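Long-range contacts in protein FimX (Pseudomonas aeruginosa PAO1, PDB 3HVA), which acts as a receptor for the second messenger c-di-GMP and combines GGDEF and EAL domains, of which this chain is the GGDEF domain: residues A[46-51]-A[98-103]; A[50-55]-A[131-136]; A[79-84]-A[113-118]. All blocks are in the same frame, centred on the assembly; numbering follows the deposited sequence.

Contact 1. Residues A[46-51]-A[98-103]; sequences TLAYIH and ALFKGK
Thr46 and Phe100 face each other as an antiparallel hydrogen-bonded pair, joining strands 45-52 and 95-101. The bond from Phe100 N to Thr46 O is short, 2.6 Å, and nearly straight at 173°. It lies in the carbonyl plane. The return bond, from Thr46 N to Phe100 O, measures 2.9 Å and meets its carbonyl from well above the plane. Ala48 and Ala98 repeat the pattern, with Ala48 N 2.6 Å from Ala98 O and Ala98 N bonded back to Ala48 O. Between these pairs stand Leu47 and Leu99, a non-hydrogen-bonded pair. Here a CA-H...O contact helps to join the strands, with Leu99 CA 3.3 Å from Thr46 O.

The side chains of Thr46 and Phe100 cross obliquely, with their CB atoms 3.9 Å apart. The Phe100 ring lies beside its own backbone N (chi1 -69°). This carries it along the strand, and its edge meets the methyl group of Ala48, with Phe100 CE2 4.3 Å from Ala48 CB. The Ala48 and Ala98 methyls also touch, CB to CB at 3.9 Å. On the other face, Leu99 CD1 reaches in beside Thr46 O.

After Phe100 a type II turn through Gly102 brings Lys103 back beside Thr46. Gly102 has positive phi, and its N is bonded to Ser45 OG.

The sheet is covered on both faces. Thr46, Ala48 and Phe100 touch helix 105-120, and the Phe100 ring meets that of Phe82, from helix 55-82, edge-to-face. Leu47 and Leu99 lie against helix 24-41, and Leu47 also against helix 149-164. On its other edge, strand 45-52 is bonded to strand 135-142.

Contact 2. Residues A[50-55]-A[131-136]; sequences IHLNGY and AQATLS
Leu135 packs between Ile50 and Leu52 where strands 45-52 and 135-142 meet in the central sheet of the GGDEF fold. Ile50 and Leu135 approach at a slant, and Ile50 CG2 touches Leu135 CD1 at 4.0 Å. The other branch, Leu135 CD2, lies 4.2 Å from Leu52 CD1. Leu52 CG is anti to the backbone N (chi1 164°), which sends CD1 on to the methyl of Ala133, at 3.7 Å from Ala133 CB. These groups face helices 55-82 and 105-120, where Leu70 meets Leu52 and Leu115 meets Leu135.

His51 and Ser136 point to the opposite face, toward helix 149-164, and their CB atoms are 3.9 Å apart. The imidazole has its polar partner there, since His51 NE2 is hydrogen-bonded to Asp161 OD1. The backbones of His51 and Ser136 are joined both ways, with His51 N to Ser136 O at 2.8 Å and Ser136 N to His51 O at 3.0 Å.

A type II turn from Leu52 to Tyr55 leads into helix 55-82, with Gly54 at the N-cap. One more bond ties this exit to the segment leading into strand 135-142: Asn53 N points to Thr134 O at 2.9 Å, in the carbonyl plane.

Contact 3. Residues A[79-84]-A[113-118]; sequences REQFGE and QRLLKK
Glu80 OE2 and Lys118 NZ form a salt bridge between two helices, but a long one at 3.7 Å. The same carboxylate oxygen lies nearer the carbon before the amine, with Glu80 OE2 3.2 Å from Lys118 CE. The two side chains cross at about a right angle. Glu80 is extended toward its partner, while Lys118 bends at chi2 (64°). Glu80 is exposed and Lys118 partly so. The ion pair is therefore open to solvent at least in part, and its attraction is probably modest.

Gln81 comes closest in backbone terms, with its CA 5.8 Å from that of Leu115. The helices are near enough here for the aliphatic part of Gln81 to lie directly on the other backbone. Gln81 CG is 3.6 Å from Leu115 N, and Gln81 CB touches Leu115 CD1 at 3.9 Å. Arg114 flanks the same side chain with its CB.

Deeper in, Phe82 meets Leu115, again with the side chains at about a right angle. Phe82 CZ is 3.4 Å from Leu115 CD2, a tight apolar contact, and 3.9 Å from Leu115 CB. The ring tip thus rests against both the base of the leucine and one of its methyls. Both residues are buried. Phe82 also packs on Ala111 and Leu112, and Leu115 on Met78.

Helix 55-82 stops just after this aromatic residue. Gly83 N still bonds to Arg79 O at 2.9 Å, but Gly83 itself takes positive phi and turns the chain away.

Helices 55-82 and 105-120 lie side by side on one face of the central sheet. This is the layout of the beta-alpha-beta-beta-alpha-beta core that GGDEF domains share with the class III adenylyl and guanylyl cyclases.

From the N terminus, strand 45-52 opens both contact 1 and contact 2, which share Ile50 and His51. The chain then runs through helix 55-82, whose end enters contact 3. Strand 95-101 returns to close contact 1, and helix 105-120 closes contact 3, so these two loops cross. Strand 135-142 closes contact 2 last, with contact 3 nested inside its loop. Contacts 1 and 2 seat strand 45-52 between its two neighbours in the sheet. Contact 3 joins the two helices above one face. Phe82 also touches Ala98 of contact 1, and Leu116 touches Leu135 of contact 2.

Contact 1. Residues A[46-51]-A[98-103]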
loop_
_atom_site.group_PDB
_atom_site.type_symbol
_atom_site.label_atom_id
_atom_site.label_comp_id
_atom_site.label_asym_id
_atom_site.label_seq_id
_atom_site.Cartn_x
_atom_site.Cartn_y
_atom_site.Cartn_z
ATOM N N THR A 46 -0.131 8.324 -8.776
ATOM C CA THR A 46 0.963 7.633 -8.112
ATOM C C THR A 46 0.520 6.279 -7.583
ATOM O O THR A 46 -0.538 6.153 -6.969
ATOM C CB THR A 46 1.547 8.458 -6.953
ATOM O OG1 THR A 46 2.268 9.576 -7.480
ATOM C CG2 THR A 46 2.492 7.604 -6.125
ATOM N N LEU A 47 1.337 5.264 -7.832
ATOM C CA LEU A 47 1.083 3.939 -7.297
ATOM C C LEU A 47 2.019 3.644 -6.133
ATOM O O LEU A 47 3.241 3.677 -6.279
ATOM C CB LEU A 47 1.259 2.878 -8.380
ATOM C CG LEU A 47 1.268 1.439 -7.862
ATOM C CD1 LEU A 47 -0.122 1.017 -7.396
ATOM C CD2 LEU A 47 1.800 0.491 -8.923
ATOM N N ALA A 48 1.436 3.363 -4.975
ATOM C CA ALA A 48 2.207 2.952 -3.812
ATOM C C ALA A 48 2.055 1.450 -3.615
ATOM O O ALA A 48 0.942 0.924 -3.591
ATOM C CB ALA A 48 1.753 3.707 -2.574
ATOM N N TYR A 49 3.186 0.763 -3.494
ATOM C CA TYR A 49 3.206 -0.676 -3.280
ATOM C C TYR A 49 3.720 -0.919 -1.864
ATOM O O TYR A 49 4.904 -0.728 -1.586
ATOM C CB TYR A 49 4.121 -1.333 -4.315
ATOM C CG TYR A 49 3.931 -2.822 -4.496
ATOM C CD1 TYR A 49 3.184 -3.325 -5.554
ATOM C CD2 TYR A 49 4.517 -3.724 -3.621
ATOM C CE1 TYR A 49 3.018 -4.688 -5.726
ATOM C CE2 TYR A 49 4.357 -5.084 -3.784
ATOM C CZ TYR A 49 3.607 -5.561 -4.838
ATOM O OH TYR A 49 3.446 -6.917 -5.003
ATOM N N ILE A 50 2.830 -1.330 -0.967
ATOM C CA ILE A 50 3.158 -1.360 0.456
ATOM C C ILE A 50 3.361 -2.764 1.025
ATOM O O ILE A 50 2.453 -3.593 1.006
ATOM C CB ILE A 50 2.086 -0.630 1.293
ATOM C CG1 ILE A 50 1.759 0.729 0.669
ATOM C CG2 ILE A 50 2.554 -0.464 2.730
ATOM C CD1 ILE A 50 0.594 1.441 1.322
ATOM N N HIS A 51 4.565 -3.014 1.532
ATOM C CA HIS A 51 4.861 -4.238 2.263
ATOM C C HIS A 51 4.658 -4.010 3.753
ATOM O O HIS A 51 5.052 -2.972 4.283
ATOM C CB HIS A 51 6.322 -4.653 2.056
ATOM C CG HIS A 51 6.601 -5.289 0.730
ATOM N ND1 HIS A 51 5.892 -6.370 0.255
ATOM C CD2 HIS A 51 7.541 -5.015 -0.206
ATOM C CE1 HIS A 51 6.369 -6.724 -0.925
ATOM N NE2 HIS A 51 7.370 -5.916 -1.227
ATOM N N ALA A 98 -1.839 1.444 -2.840
ATOM C CA ALA A 98 -2.502 2.739 -2.822
ATOM C C ALA A 98 -2.289 3.473 -4.138
ATOM O O ALA A 98 -1.164 3.606 -4.614
ATOM C CB ALA A 98 -2.000 3.579 -1.658
ATOM N N LEU A 99 -3.383 3.940 -4.728
ATOM C CA LEU A 99 -3.312 4.741 -5.938
ATOM C C LEU A 99 -3.664 6.184 -5.600
ATOM O O LEU A 99 -4.727 6.458 -5.041
ATOM C CB LEU A 99 -4.267 4.192 -7.000
ATOM C CG LEU A 99 -4.291 4.883 -8.365
ATOM C CD1 LEU A 99 -2.955 4.752 -9.080
ATOM C CD2 LEU A 99 -5.405 4.302 -9.214
ATOM N N PHE A 100 -2.759 7.102 -5.919
ATOM C CA PHE A 100 -3.001 8.521 -5.697
ATOM C C PHE A 100 -3.333 9.201 -7.017
ATOM O O PHE A 100 -2.453 9.743 -7.685
ATOM C CB PHE A 100 -1.779 9.188 -5.060
ATOM C CG PHE A 100 -1.519 8.759 -3.644
ATOM C CD1 PHE A 100 -2.175 9.372 -2.589
ATOM C CD2 PHE A 100 -0.611 7.750 -3.365
ATOM C CE1 PHE A 100 -1.935 8.985 -1.285
ATOM C CE2 PHE A 100 -0.366 7.359 -2.063
ATOM C CZ PHE A 100 -1.029 7.976 -1.021
ATOM N N LYS A 101 -4.606 9.169 -7.392
ATOM C CA LYS A 101 -5.027 9.743 -8.661
ATOM C C LYS A 101 -4.843 11.258 -8.692
ATOM O O LYS A 101 -5.284 11.970 -7.790
ATOM C CB LYS A 101 -6.479 9.366 -8.967
ATOM C CG LYS A 101 -6.709 7.870 -9.057
ATOM C CD LYS A 101 -7.886 7.549 -9.959
ATOM C CE LYS A 101 -8.018 6.051 -10.169
ATOM N NZ LYS A 101 -9.048 5.697 -11.183
ATOM N N GLY A 102 -4.174 11.740 -9.733
ATOM C CA GLY A 102 -3.986 13.165 -9.926
ATOM C C GLY A 102 -2.714 13.720 -9.315
ATOM O O GLY A 102 -2.419 14.906 -9.460
ATOM N N LYS A 103 -1.956 12.865 -8.638
ATOM C CA LYS A 103 -0.744 13.301 -7.958
ATOM C C LYS A 103 0.502 12.632 -8.521
ATOM O O LYS A 103 0.515 11.428 -8.769
ATOM C CB LYS A 103 -0.837 13.004 -6.461
ATOM C CG LYS A 103 -1.852 13.847 -5.717
ATOM C CD LYS A 103 -2.036 13.334 -4.299
ATOM C CE LYS A 103 -3.132 14.086 -3.574
ATOM N NZ LYS A 103 -2.811 15.530 -3.405
#

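Contact 2. Residues A[50-55]-A[131-136]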
loop_
_atom_site.group_PDB
_atom_site.type_symbol
_atom_site.label_atom_id
_atom_site.label_comp_id
_atom_site.label_asym_id
_atom_site.label_seq_id
_atom_site.Cartn_x
_atom_site.Cartn_y
_atom_site.Cartn_z
ATOM N N ILE A 50 2.830 -1.330 -0.967
ATOM C CA ILE A 50 3.158 -1.360 0.456
ATOM C C ILE A 50 3.361 -2.764 1.025
ATOM O O ILE A 50 2.453 -3.593 1.006
ATOM C CB ILE A 50 2.086 -0.630 1.293
ATOM C CG1 ILE A 50 1.759 0.729 0.669
ATOM C CG2 ILE A 50 2.554 -0.464 2.730
ATOM C CD1 ILE A 50 0.594 1.441 1.322
ATOM N N HIS A 51 4.565 -3.014 1.532
ATOM C CA HIS A 51 4.861 -4.238 2.263
ATOM C C HIS A 51 4.658 -4.010 3.753
ATOM O O HIS A 51 5.052 -2.972 4.283
ATOM C CB HIS A 51 6.322 -4.653 2.056
ATOM C CG HIS A 51 6.601 -5.289 0.730
ATOM N ND1 HIS A 51 5.892 -6.370 0.255
ATOM C CD2 HIS A 51 7.541 -5.015 -0.206
ATOM C CE1 HIS A 51 6.369 -6.724 -0.925
ATOM N NE2 HIS A 51 7.370 -5.916 -1.227
ATOM N N LEU A 52 4.047 -4.973 4.434
ATOM C CA LEU A 52 4.147 -5.009 5.885
ATOM C C LEU A 52 5.461 -5.700 6.207
ATOM O O LEU A 52 5.653 -6.865 5.862
ATOM C CB LEU A 52 2.988 -5.774 6.521
ATOM C CG LEU A 52 3.252 -6.154 7.982
ATOM C CD1 LEU A 52 3.614 -4.921 8.799
ATOM C CD2 LEU A 52 2.066 -6.879 8.600
ATOM N N ASN A 53 6.372 -4.979 6.849
ATOM C CA ASN A 53 7.682 -5.532 7.167
ATOM C C ASN A 53 7.611 -6.634 8.218
ATOM O O ASN A 53 6.839 -6.547 9.171
ATOM C CB ASN A 53 8.640 -4.426 7.620
ATOM C CG ASN A 53 9.151 -3.589 6.464
ATOM O OD1 ASN A 53 9.428 -2.399 6.615
ATOM N ND2 ASN A 53 9.279 -4.210 5.298
ATOM N N GLY A 54 8.421 -7.672 8.030
ATOM C CA GLY A 54 8.507 -8.769 8.976
ATOM C C GLY A 54 7.219 -9.548 9.160
ATOM O O GLY A 54 6.961 -10.083 10.238
ATOM N N TYR A 55 6.409 -9.615 8.107
ATOM C CA TYR A 55 5.144 -10.345 8.157
ATOM C C TYR A 55 5.303 -11.796 8.615
ATOM O O TYR A 55 4.534 -12.266 9.453
ATOM C CB TYR A 55 4.425 -10.285 6.805
ATOM C CG TYR A 55 3.291 -11.279 6.667
ATOM C CD1 TYR A 55 2.211 -11.258 7.541
ATOM C CD2 TYR A 55 3.294 -12.230 5.656
ATOM C CE1 TYR A 55 1.172 -12.164 7.418
ATOM C CE2 TYR A 55 2.257 -13.139 5.523
ATOM C CZ TYR A 55 1.198 -13.101 6.407
ATOM O OH TYR A 55 0.165 -14.002 6.280
ATOM N N ALA A 131 2.315 -5.530 19.766
ATOM C CA ALA A 131 3.298 -5.626 18.687
ATOM C C ALA A 131 3.569 -4.300 17.978
ATOM O O ALA A 131 2.809 -3.340 18.105
ATOM C CB ALA A 131 2.881 -6.689 17.679
ATOM N N GLN A 132 4.660 -4.277 17.219
ATOM C CA GLN A 132 5.117 -3.093 16.503
ATOM C C GLN A 132 5.444 -3.498 15.069
ATOM O O GLN A 132 5.723 -4.667 14.801
ATOM C CB GLN A 132 6.346 -2.509 17.209
ATOM C CG GLN A 132 6.992 -1.310 16.529
ATOM C CD GLN A 132 8.200 -1.687 15.690
ATOM O OE1 GLN A 132 8.939 -0.820 15.223
ATOM N NE2 GLN A 132 8.411 -2.985 15.503
ATOM N N ALA A 133 5.397 -2.545 14.143
ATOM C CA ALA A 133 5.653 -2.854 12.740
ATOM C C ALA A 133 6.061 -1.632 11.929
ATOM O O ALA A 133 5.672 -0.504 12.233
ATOM C CB ALA A 133 4.434 -3.524 12.110
ATOM N N THR A 134 6.855 -1.875 10.892
ATOM C CA THR A 134 7.244 -0.835 9.955
ATOM C C THR A 134 6.813 -1.264 8.559
ATOM O O THR A 134 6.532 -2.441 8.328
ATOM C CB THR A 134 8.764 -0.609 9.964
ATOM O OG1 THR A 134 9.409 -1.673 9.255
ATOM C CG2 THR A 134 9.290 -0.558 11.394
ATOM N N LEU A 135 6.761 -0.317 7.630
ATOM C CA LEU A 135 6.350 -0.620 6.266
ATOM C C LEU A 135 7.484 -0.385 5.279
ATOM O O LEU A 135 8.390 0.408 5.533
ATOM C CB LEU A 135 5.147 0.237 5.867
ATOM C CG LEU A 135 3.984 0.280 6.857
ATOM C CD1 LEU A 135 2.901 1.214 6.354
ATOM C CD2 LEU A 135 3.424 -1.110 7.084
ATOM N N SER A 136 7.429 -1.088 4.154
ATOM C CA SER A 136 8.332 -0.830 3.040
ATOM C C SER A 136 7.500 -0.409 1.839
ATOM O O SER A 136 6.701 -1.189 1.321
ATOM C CB SER A 136 9.161 -2.070 2.709
ATOM O OG SER A 136 10.169 -2.277 3.683
#

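Contact 3. Residues A[79-84]-A[113-118]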
loop_
_atom_site.group_PDB
_atom_site.type_symbol
_atom_site.label_atom_id
_atom_site.label_comp_id
_atom_site.label_asym_id
_atom_site.label_seq_id
_atom_site.Cartn_x
_atom_site.Cartn_y
_atom_site.Cartn_z
ATOM N N ARG A 79 -6.452 4.494 5.853
ATOM C CA ARG A 79 -7.659 5.262 5.585
ATOM C C ARG A 79 -7.576 6.620 6.270
ATOM O O ARG A 79 -8.001 7.634 5.721
ATOM C CB ARG A 79 -8.884 4.499 6.088
ATOM C CG ARG A 79 -9.863 5.356 6.867
ATOM C CD ARG A 79 -10.969 4.521 7.488
ATOM N NE ARG A 79 -11.281 4.958 8.846
ATOM C CZ ARG A 79 -11.114 4.203 9.927
ATOM N NH1 ARG A 79 -10.647 2.968 9.808
ATOM N NH2 ARG A 79 -11.421 4.678 11.126
ATOM N N GLU A 80 -7.017 6.628 7.473
ATOM C CA GLU A 80 -6.892 7.850 8.254
ATOM C C GLU A 80 -5.853 8.795 7.666
ATOM O O GLU A 80 -6.067 10.006 7.598
ATOM C CB GLU A 80 -6.507 7.512 9.693
ATOM C CG GLU A 80 -5.728 8.611 10.385
ATOM C CD GLU A 80 -4.846 8.084 11.496
ATOM O OE1 GLU A 80 -5.275 7.149 12.206
ATOM O OE2 GLU A 80 -3.721 8.600 11.656
ATOM N N GLN A 81 -4.727 8.232 7.241
ATOM C CA GLN A 81 -3.587 9.032 6.814
ATOM C C GLN A 81 -3.726 9.518 5.375
ATOM O O GLN A 81 -3.163 10.547 5.005
ATOM C CB GLN A 81 -2.291 8.236 6.970
ATOM C CG GLN A 81 -1.179 9.007 7.657
ATOM C CD GLN A 81 -1.409 9.130 9.150
ATOM O OE1 GLN A 81 -1.462 8.131 9.865
ATOM N NE2 GLN A 81 -1.550 10.360 9.629
ATOM N N PHE A 82 -4.474 8.776 4.567
ATOM C CA PHE A 82 -4.633 9.113 3.156
ATOM C C PHE A 82 -5.985 9.755 2.868
ATOM O O PHE A 82 -6.127 10.524 1.916
ATOM C CB PHE A 82 -4.447 7.876 2.275
ATOM C CG PHE A 82 -3.069 7.284 2.342
ATOM C CD1 PHE A 82 -1.970 8.087 2.592
ATOM C CD2 PHE A 82 -2.870 5.929 2.132
ATOM C CE1 PHE A 82 -0.701 7.549 2.649
ATOM C CE2 PHE A 82 -1.601 5.385 2.185
ATOM C CZ PHE A 82 -0.515 6.196 2.443
ATOM N N GLY A 83 -6.976 9.433 3.693
ATOM C CA GLY A 83 -8.309 9.975 3.519
ATOM C C GLY A 83 -8.848 9.757 2.118
ATOM O O GLY A 83 -8.894 8.631 1.626
ATOM N N GLU A 84 -9.247 10.846 1.472
ATOM C CA GLU A 84 -9.888 10.786 0.165
ATOM C C GLU A 84 -8.865 10.724 -0.963
ATOM O O GLU A 84 -9.208 10.435 -2.110
ATOM C CB GLU A 84 -10.765 12.022 -0.038
ATOM C CG GLU A 84 -12.070 11.759 -0.765
ATOM C CD GLU A 84 -13.271 11.859 0.156
ATOM O OE1 GLU A 84 -14.326 11.278 -0.170
ATOM O OE2 GLU A 84 -13.157 12.526 1.206
ATOM N N GLN A 113 5.169 9.679 3.676
ATOM C CA GLN A 113 6.062 9.896 4.805
ATOM C C GLN A 113 5.275 9.870 6.107
ATOM O O GLN A 113 5.724 9.315 7.111
ATOM C CB GLN A 113 6.791 11.234 4.665
ATOM C CG GLN A 113 7.805 11.269 3.540
ATOM C CD GLN A 113 8.931 10.278 3.749
ATOM O OE1 GLN A 113 9.004 9.615 4.782
ATOM N NE2 GLN A 113 9.818 10.175 2.770
ATOM N N ARG A 114 4.092 10.472 6.076
ATOM C CA ARG A 114 3.245 10.567 7.255
ATOM C C ARG A 114 2.782 9.183 7.714
ATOM O O ARG A 114 2.875 8.853 8.896
ATOM C CB ARG A 114 2.053 11.486 6.970
ATOM C CG ARG A 114 1.543 12.242 8.186
ATOM C CD ARG A 114 0.898 13.571 7.800
ATOM N NE ARG A 114 -0.078 13.430 6.722
ATOM C CZ ARG A 114 0.089 13.911 5.493
ATOM N NH1 ARG A 114 1.195 14.575 5.182
ATOM N NH2 ARG A 114 -0.852 13.737 4.576
ATOM N N LEU A 115 2.299 8.373 6.776
ATOM C CA LEU A 115 1.866 7.016 7.092
ATOM C C LEU A 115 3.018 6.186 7.645
ATOM O O LEU A 115 2.889 5.537 8.682
ATOM C CB LEU A 115 1.293 6.325 5.853
ATOM C CG LEU A 115 0.892 4.866 6.080
ATOM C CD1 LEU A 115 -0.394 4.790 6.892
ATOM C CD2 LEU A 115 0.746 4.118 4.762
ATOM N N LEU A 116 4.141 6.213 6.935
ATOM C CA LEU A 116 5.325 5.451 7.313
ATOM C C LEU A 116 5.628 5.593 8.803
ATOM O O LEU A 116 5.881 4.608 9.496
ATOM C CB LEU A 116 6.524 5.920 6.488
ATOM C CG LEU A 116 7.636 4.906 6.214
ATOM C CD1 LEU A 116 7.098 3.734 5.402
ATOM C CD2 LEU A 116 8.804 5.572 5.498
ATOM N N LYS A 117 5.591 6.829 9.290
ATOM C CA LYS A 117 5.905 7.115 10.684
ATOM C C LYS A 117 4.749 6.776 11.622
ATOM O O LYS A 117 4.966 6.317 12.742
ATOM C CB LYS A 117 6.320 8.577 10.845
ATOM C CG LYS A 117 7.645 8.901 10.178
ATOM C CD LYS A 117 7.811 10.392 9.946
ATOM C CE LYS A 117 9.121 10.690 9.234
ATOM N NZ LYS A 117 9.119 12.032 8.590
ATOM N N LYS A 118 3.522 7.009 11.161
ATOM C CA LYS A 118 2.343 6.661 11.941
ATOM C C LYS A 118 2.399 5.192 12.327
ATOM O O LYS A 118 2.130 4.827 13.469
ATOM C CB LYS A 118 1.063 6.931 11.150
ATOM C CG LYS A 118 -0.211 6.617 11.923
ATOM C CD LYS A 118 -0.344 7.515 13.142
ATOM C CE LYS A 118 -1.708 7.373 13.793
ATOM N NZ LYS A 118 -1.926 8.415 14.834
#